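Local structure of acyl-coenzyme A thioesterase PaaI (Escherichia coli, 2FS2) at residues B[55-60]-B[113-118]. The protein hydrolyses acyl-CoA thioesters, with a preference for ring-hydroxylated phenylacetyl-CoA esters, in the phenylacetate degradation pathway. Residues are numbered along the deposited sequence; the frame is centred on the assembly and turned at random.
Sequences GQLFSL and IEIVNQ
I115 sits on L57 and L60 where the central helix of the hot dog fold lies against its curled antiparallel sheet. Segment 55-60 belongs to helix 54-70, the "sausage". Segment 113-118 begins in strand 108-116 of the "bun". The contact is small and buried. I115 provides the largest share of the surface lost.

The apolar contacts converge on one methyl. I115 CG1 is anti to the carbonyl carbon (chi1 -53°), and the fully extended chi2 carries CD1 out to the helix. I115 CD1 lies 3.9 Å from L60 CD2 and 4.4 Å from L57 CD2. Both leucine methyls meet it from the same side, and their residues are about one helical turn apart. L60 makes the broader approach: its CD2 is also 3.9 Å from I115 CG2, so one leucine methyl touches both methyls of I115. With L60 CG anti to its N (chi1 174°), the side chain reaches out to the sheet and passes I115 at a slant. The closest approach is to backbone: I115 CD1 is 3.6 Å from L57 O.

No hydrogen bond joins the two segments. The neighbours of the contact are mainly apolar. L60 and I115 both touch A97 on strand 94-101, while L57 packs on L95 and V123. On strand 108-116, E114 extends its carboxylate to R102 of the third subunit in a salt bridge.

The polar bonding of the helix segment is local. F58 and S59 point away from the strand and pack on the second subunit, where the F58 rings of the two chains meet. G55 O accepts two bonds from S59: the backbone N at 2.9 Å, and the hydroxyl OG at 2.6 Å, tilted 20° from the carbonyl plane.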
ATOM      1  N   GLY B  55      -5.046 -15.946   2.128  1.00 34.18           N
ATOM      2  CA  GLY B  55      -3.921 -16.298   2.942  1.00 35.30           C
ATOM      3  C   GLY B  55      -2.989 -17.281   2.294  1.00 34.68           C
ATOM      4  O   GLY B  55      -1.798 -17.213   2.575  1.00 34.61           O
ATOM      5  N   GLN B  56      -3.516 -18.166   1.440  1.00 33.45           N
ATOM      6  CA  GLN B  56      -2.667 -19.135   0.713  1.00 33.36           C
ATOM      7  C   GLN B  56      -1.932 -18.430  -0.411  1.00 30.66           C
ATOM      8  O   GLN B  56      -0.798 -18.771  -0.694  1.00 29.87           O
ATOM      9  CB  GLN B  56      -3.489 -20.304   0.111  1.00 35.05           C
ATOM     10  CG  GLN B  56      -3.734 -21.556   1.062  1.00 38.96           C
ATOM     11  CD  GLN B  56      -5.062 -21.462   1.920  1.00 45.17           C
ATOM     12  OE1 GLN B  56      -5.559 -20.354   2.179  1.00 46.30           O
ATOM     13  NE2 GLN B  56      -5.596 -22.636   2.381  1.00 47.05           N
ATOM     14  N   LEU B  57      -2.635 -17.527  -1.099  1.00 28.29           N
ATOM     15  CA  LEU B  57      -2.035 -16.703  -2.097  1.00 27.86           C
ATOM     16  C   LEU B  57      -1.017 -15.790  -1.454  1.00 27.71           C
ATOM     17  O   LEU B  57       0.099 -15.754  -1.938  1.00 27.75           O
ATOM     18  CB  LEU B  57      -3.061 -15.822  -2.735  1.00 28.65           C
ATOM     19  CG  LEU B  57      -3.852 -16.395  -3.871  1.00 31.10           C
ATOM     20  CD1 LEU B  57      -4.471 -15.237  -4.665  1.00 29.14           C
ATOM     21  CD2 LEU B  57      -2.933 -17.292  -4.729  1.00 26.55           C
ATOM     22  N   PHE B  58      -1.382 -15.088  -0.360  1.00 27.01           N
ATOM     23  CA  PHE B  58      -0.429 -14.262   0.365  1.00 25.82           C
ATOM     24  C   PHE B  58       0.791 -15.138   0.724  1.00 25.03           C
ATOM     25  O   PHE B  58       1.917 -14.729   0.590  1.00 25.13           O
ATOM     26  CB  PHE B  58      -1.053 -13.629   1.636  1.00 24.16           C
ATOM     27  CG  PHE B  58      -0.052 -12.842   2.473  1.00 25.10           C
ATOM     28  CD1 PHE B  58       0.162 -11.524   2.248  1.00 29.38           C
ATOM     29  CD2 PHE B  58       0.733 -13.455   3.421  1.00 26.53           C
ATOM     30  CE1 PHE B  58       1.150 -10.822   2.966  1.00 27.76           C
ATOM     31  CE2 PHE B  58       1.712 -12.758   4.142  1.00 28.18           C
ATOM     32  CZ  PHE B  58       1.901 -11.457   3.923  1.00 26.38           C
ATOM     33  N   SER B  59       0.578 -16.373   1.109  1.00 25.66           N
ATOM     34  CA  SER B  59       1.693 -17.206   1.588  1.00 26.65           C
ATOM     35  C   SER B  59       2.629 -17.608   0.497  1.00 27.07           C
ATOM     36  O   SER B  59       3.879 -17.686   0.722  1.00 28.78           O
ATOM     37  CB  SER B  59       1.210 -18.478   2.241  1.00 27.24           C
ATOM     38  OG  SER B  59       0.472 -18.120   3.380  1.00 30.69           O
ATOM     39  N   LEU B  60       2.068 -17.788  -0.695  1.00 22.52           N
ATOM     40  CA  LEU B  60       2.875 -18.069  -1.793  1.00 21.25           C
ATOM     41  C   LEU B  60       3.745 -16.866  -2.157  1.00 20.73           C
ATOM     42  O   LEU B  60       4.896 -17.025  -2.557  1.00 17.07           O
ATOM     43  CB  LEU B  60       1.975 -18.460  -2.989  1.00 22.16           C
ATOM     44  CG  LEU B  60       2.640 -18.680  -4.361  1.00 24.23           C
ATOM     45  CD1 LEU B  60       3.688 -19.845  -4.304  1.00 22.25           C
ATOM     46  CD2 LEU B  60       1.556 -19.043  -5.412  1.00 23.66           C
ATOM     47  N   ILE B 113       6.698  -8.988  -6.489  1.00 18.69           N
ATOM     48  CA  ILE B 113       6.400 -10.377  -6.720  1.00 19.36           C
ATOM     49  C   ILE B 113       5.163 -10.398  -7.663  1.00 20.36           C
ATOM     50  O   ILE B 113       4.197  -9.638  -7.501  1.00 19.81           O
ATOM     51  CB  ILE B 113       6.025 -11.117  -5.399  1.00 18.68           C
ATOM     52  CG1 ILE B 113       7.208 -11.498  -4.489  1.00 20.00           C
ATOM     53  CG2 ILE B 113       5.189 -12.412  -5.702  1.00 21.28           C
ATOM     54  CD1 ILE B 113       8.024 -10.262  -3.877  1.00 25.69           C
ATOM     55  N   GLU B 114       5.171 -11.284  -8.640  1.00 21.67           N
ATOM     56  CA  GLU B 114       3.953 -11.462  -9.452  1.00 21.29           C
ATOM     57  C   GLU B 114       3.575 -12.933  -9.409  1.00 21.61           C
ATOM     58  O   GLU B 114       4.424 -13.789  -9.666  1.00 21.53           O
ATOM     59  CB  GLU B 114       4.267 -11.025 -10.875  1.00 21.99           C
ATOM     60  CG  GLU B 114       3.104 -11.296 -11.890  1.00 22.30           C
ATOM     61  CD  GLU B 114       3.224 -10.464 -13.171  1.00 39.20           C
ATOM     62  OE1 GLU B 114       4.364  -9.944 -13.430  1.00 44.28           O
ATOM     63  OE2 GLU B 114       2.181 -10.308 -13.932  1.00 43.45           O
ATOM     64  N   ILE B 115       2.283 -13.217  -9.256  1.00 22.39           N
ATOM     65  CA  ILE B 115       1.759 -14.565  -9.343  1.00 22.22           C
ATOM     66  C   ILE B 115       0.917 -14.755 -10.639  1.00 23.49           C
ATOM     67  O   ILE B 115       0.010 -13.988 -10.902  1.00 22.43           O
ATOM     68  CB  ILE B 115       0.908 -14.999  -8.055  1.00 23.43           C
ATOM     69  CG1 ILE B 115       1.670 -14.808  -6.720  1.00 24.04           C
ATOM     70  CG2 ILE B 115       0.384 -16.483  -8.182  1.00 17.07           C
ATOM     71  CD1 ILE B 115       0.844 -15.234  -5.447  1.00 23.78           C
ATOM     72  N   VAL B 116       1.263 -15.784 -11.398  1.00 20.79           N
ATOM     73  CA  VAL B 116       0.765 -16.032 -12.724  1.00 23.40           C
ATOM     74  C   VAL B 116       0.276 -17.467 -12.715  1.00 22.42           C
ATOM     75  O   VAL B 116       0.888 -18.315 -12.018  1.00 21.13           O
ATOM     76  CB  VAL B 116       1.942 -15.833 -13.718  1.00 25.04           C
ATOM     77  CG1 VAL B 116       1.695 -16.435 -15.009  1.00 27.33           C
ATOM     78  CG2 VAL B 116       2.235 -14.263 -13.951  1.00 23.25           C
ATOM     79  N   ASN B 117      -0.848 -17.740 -13.400  1.00 22.18           N
ATOM     80  CA  ASN B 117      -1.321 -19.106 -13.470  1.00 21.35           C
ATOM     81  C   ASN B 117      -0.832 -19.818 -14.708  1.00 21.34           C
ATOM     82  O   ASN B 117      -0.014 -19.280 -15.476  1.00 19.81           O
ATOM     83  CB  ASN B 117      -2.822 -19.178 -13.359  1.00 20.42           C
ATOM     84  CG  ASN B 117      -3.507 -18.674 -14.623  1.00 23.03           C
ATOM     85  OD1 ASN B 117      -2.897 -18.510 -15.687  1.00 23.44           O
ATOM     86  ND2 ASN B 117      -4.763 -18.405 -14.502  1.00 26.68           N
ATOM     87  N   GLN B 118      -1.294 -21.068 -14.907  1.00 22.94           N
ATOM     88  CA  GLN B 118      -0.781 -21.837 -16.033  1.00 25.72           C
ATOM     89  C   GLN B 118      -1.262 -21.226 -17.406  1.00 27.62           C
ATOM     90  O   GLN B 118      -0.649 -21.444 -18.453  1.00 30.54           O
ATOM     91  CB  GLN B 118      -1.150 -23.348 -15.890  1.00 26.59           C
ATOM     92  CG  GLN B 118      -2.668 -23.502 -16.162  1.00 27.21           C
ATOM     93  CD  GLN B 118      -3.510 -23.289 -14.930  1.00 31.32           C
ATOM     94  OE1 GLN B 118      -3.078 -22.724 -13.875  1.00 31.09           O
ATOM     95  NE2 GLN B 118      -4.731 -23.724 -15.029  1.00 35.70           N
TER